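Local coordinates for uncharacterized protein (Shewanella amazonensis, PDB 2QVP) that is uncharacterised but belongs to the peptidase M14 family and is probably a zinc-dependent metallocarboxypeptidase or related hydrolase, at residues Tyr28-Ile33 against Gly84-Leu89. Sequence-based numbering, arbitrary orientation.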
loop_
_atom_site.group_PDB
_atom_site.type_symbol
_atom_site.label_atom_id
_atom_site.label_comp_id
_atom_site.label_asym_id
_atom_site.label_seq_id
_atom_site.Cartn_x
_atom_site.Cartn_y
_atom_site.Cartn_z
ATOM N N TYR A 28 5.246 13.986 6.544
ATOM C CA TYR A 28 4.022 14.765 6.398
ATOM C C TYR A 28 4.276 16.100 5.725
ATOM O O TYR A 28 3.450 16.531 4.964
ATOM C CB TYR A 28 3.320 14.984 7.733
ATOM C CG TYR A 28 2.607 13.782 8.315
ATOM C CD1 TYR A 28 1.602 13.135 7.603
ATOM C CD2 TYR A 28 2.832 13.388 9.636
ATOM C CE1 TYR A 28 0.879 12.094 8.170
ATOM C CE2 TYR A 28 2.125 12.346 10.207
ATOM C CZ TYR A 28 1.153 11.702 9.470
ATOM O OH TYR A 28 0.435 10.678 10.026
ATOM N N SER A 29 5.418 16.734 5.974
ATOM C CA SER A 29 5.761 17.978 5.255
ATOM C C SER A 29 5.829 17.800 3.738
ATOM O O SER A 29 5.210 18.569 2.974
ATOM C CB SER A 29 7.095 18.500 5.738
ATOM O OG SER A 29 6.933 18.971 7.056
ATOM N N LEU A 30 6.540 16.754 3.307
ATOM C CA LEU A 30 6.700 16.486 1.886
ATOM C C LEU A 30 5.408 15.968 1.241
ATOM O O LEU A 30 5.154 16.254 0.074
ATOM C CB LEU A 30 7.877 15.542 1.622
ATOM C CG LEU A 30 9.234 16.052 2.110
ATOM C CD1 LEU A 30 10.314 14.960 1.953
ATOM C CD2 LEU A 30 9.657 17.374 1.464
ATOM N N LEU A 31 4.609 15.245 2.005
ATOM C CA LEU A 31 3.340 14.745 1.549
ATOM C C LEU A 31 2.401 15.930 1.314
ATOM O O LEU A 31 1.652 15.900 0.353
ATOM C CB LEU A 31 2.740 13.783 2.569
ATOM C CG LEU A 31 1.399 13.111 2.190
ATOM C CD1 LEU A 31 1.540 12.208 0.930
ATOM C CD2 LEU A 31 0.895 12.323 3.318
ATOM N N ALA A 32 2.434 16.942 2.198
ATOM C CA ALA A 32 1.612 18.143 2.038
ATOM C C ALA A 32 1.977 18.905 0.758
ATOM O O ALA A 32 1.086 19.421 0.079
ATOM C CB ALA A 32 1.728 19.080 3.266
ATOM N N ILE A 33 3.276 19.003 0.468
ATOM C CA ILE A 33 3.782 19.636 -0.742
ATOM C C ILE A 33 3.198 18.960 -1.963
ATOM O O ILE A 33 2.739 19.630 -2.877
ATOM C CB ILE A 33 5.346 19.589 -0.840
ATOM C CG1 ILE A 33 5.993 20.528 0.203
ATOM C CG2 ILE A 33 5.816 19.950 -2.277
ATOM C CD1 ILE A 33 7.494 20.295 0.471
ATOM N N GLY A 84 8.157 5.471 -0.724
ATOM C CA GLY A 84 7.983 5.147 -2.125
ATOM C C GLY A 84 6.766 5.845 -2.696
ATOM O O GLY A 84 6.797 6.327 -3.846
ATOM N N LEU A 85 5.680 5.893 -1.920
ATOM C CA LEU A 85 4.474 6.576 -2.378
ATOM C C LEU A 85 4.739 8.046 -2.554
ATOM O O LEU A 85 4.278 8.657 -3.518
ATOM C CB LEU A 85 3.350 6.396 -1.404
ATOM C CG LEU A 85 2.028 6.904 -2.006
ATOM C CD1 LEU A 85 1.066 5.738 -2.152
ATOM C CD2 LEU A 85 1.499 7.951 -1.083
ATOM N N LEU A 86 5.490 8.614 -1.617
ATOM C CA LEU A 86 5.884 10.004 -1.696
ATOM C C LEU A 86 6.694 10.205 -2.980
ATOM O O LEU A 86 6.458 11.168 -3.717
ATOM C CB LEU A 86 6.674 10.389 -0.435
ATOM C CG LEU A 86 6.738 11.807 0.061
ATOM C CD1 LEU A 86 7.662 11.827 1.298
ATOM C CD2 LEU A 86 7.220 12.755 -0.987
ATOM N N HIS A 87 7.622 9.283 -3.267
ATOM C CA HIS A 87 8.436 9.364 -4.490
ATOM C C HIS A 87 7.574 9.236 -5.778
ATOM O O HIS A 87 7.782 9.975 -6.767
ATOM C CB HIS A 87 9.601 8.351 -4.450
ATOM C CG HIS A 87 10.483 8.413 -5.652
ATOM N ND1 HIS A 87 11.381 9.436 -5.864
ATOM C CD2 HIS A 87 10.580 7.598 -6.734
ATOM C CE1 HIS A 87 11.990 9.252 -7.023
ATOM N NE2 HIS A 87 11.519 8.149 -7.571
ATOM N N PHE A 88 6.621 8.310 -5.752
ATOM C CA PHE A 88 5.649 8.093 -6.847
ATOM C C PHE A 88 4.911 9.395 -7.162
ATOM O O PHE A 88 4.882 9.833 -8.315
ATOM C CB PHE A 88 4.680 6.928 -6.474
ATOM C CG PHE A 88 3.402 6.842 -7.315
ATOM C CD1 PHE A 88 3.424 6.344 -8.604
ATOM C CD2 PHE A 88 2.162 7.199 -6.755
ATOM C CE1 PHE A 88 2.253 6.262 -9.354
ATOM C CE2 PHE A 88 0.989 7.121 -7.500
ATOM C CZ PHE A 88 1.039 6.649 -8.795
ATOM N N LEU A 89 4.350 10.027 -6.133
ATOM C CA LEU A 89 3.580 11.280 -6.304
ATOM C C LEU A 89 4.389 12.420 -6.872
ATOM O O LEU A 89 3.892 13.187 -7.715
ATOM C CB LEU A 89 2.972 11.749 -4.967
ATOM C CG LEU A 89 1.866 10.920 -4.314
ATOM C CD1 LEU A 89 1.466 11.555 -2.997
ATOM C CD2 LEU A 89 0.673 10.791 -5.262
#
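Leu86 drives its forked end into the flank of Leu30, and this is the tight part of the contact. Both methyls of Leu86 reach the same atom: CD1 lies 3.7 Å from Leu30 CB and CD2 lies 3.9 Å from it, so the fork straddles the root of the other leucine. The two side chains are set roughly perpendicular, and only Leu86 CD1 also comes up to a methyl, Leu30 CD1, at 4.2 Å. The reach of Leu86 follows from its extended chain: CG stands roughly anti to the backbone N (chi1 -155°) and CD1 continues that line toward Leu30, while CD2 branches to the side. Leu86 CG itself comes to 4.5 Å from Leu31 N. Leu31 and Leu86 are also the pair whose CA atoms lie nearest, 6.3 Å apart.

These residues belong to helices 24-38 and 80-91, which run nearly alongside each other in the same direction, their local axes 10.1 Å apart and 25° off parallel. In this α/β fold of the M14 family, helix 80-91 is the crossover of the beta-alpha-beta unit that links the neighbouring parallel strands 67-72 and 101-105; it lies between helix 24-38 and helix 252-270, the latter taking His87 and Phe88 on the far flank. Pro106, just after strand 101-105, touches both Leu31 and Leu85, and Phe27 adds to the packing on Leu86.

On the side of the gap nearer the sheet, the meeting is sparser: Leu31 and Leu89 touch by single methyls, CD1 to CD1 at 4.0 Å, their side chains slanting past each other. Leu30 marks the border more open to solvent: it is partly exposed, though Phe17 lies against both it and Leu86.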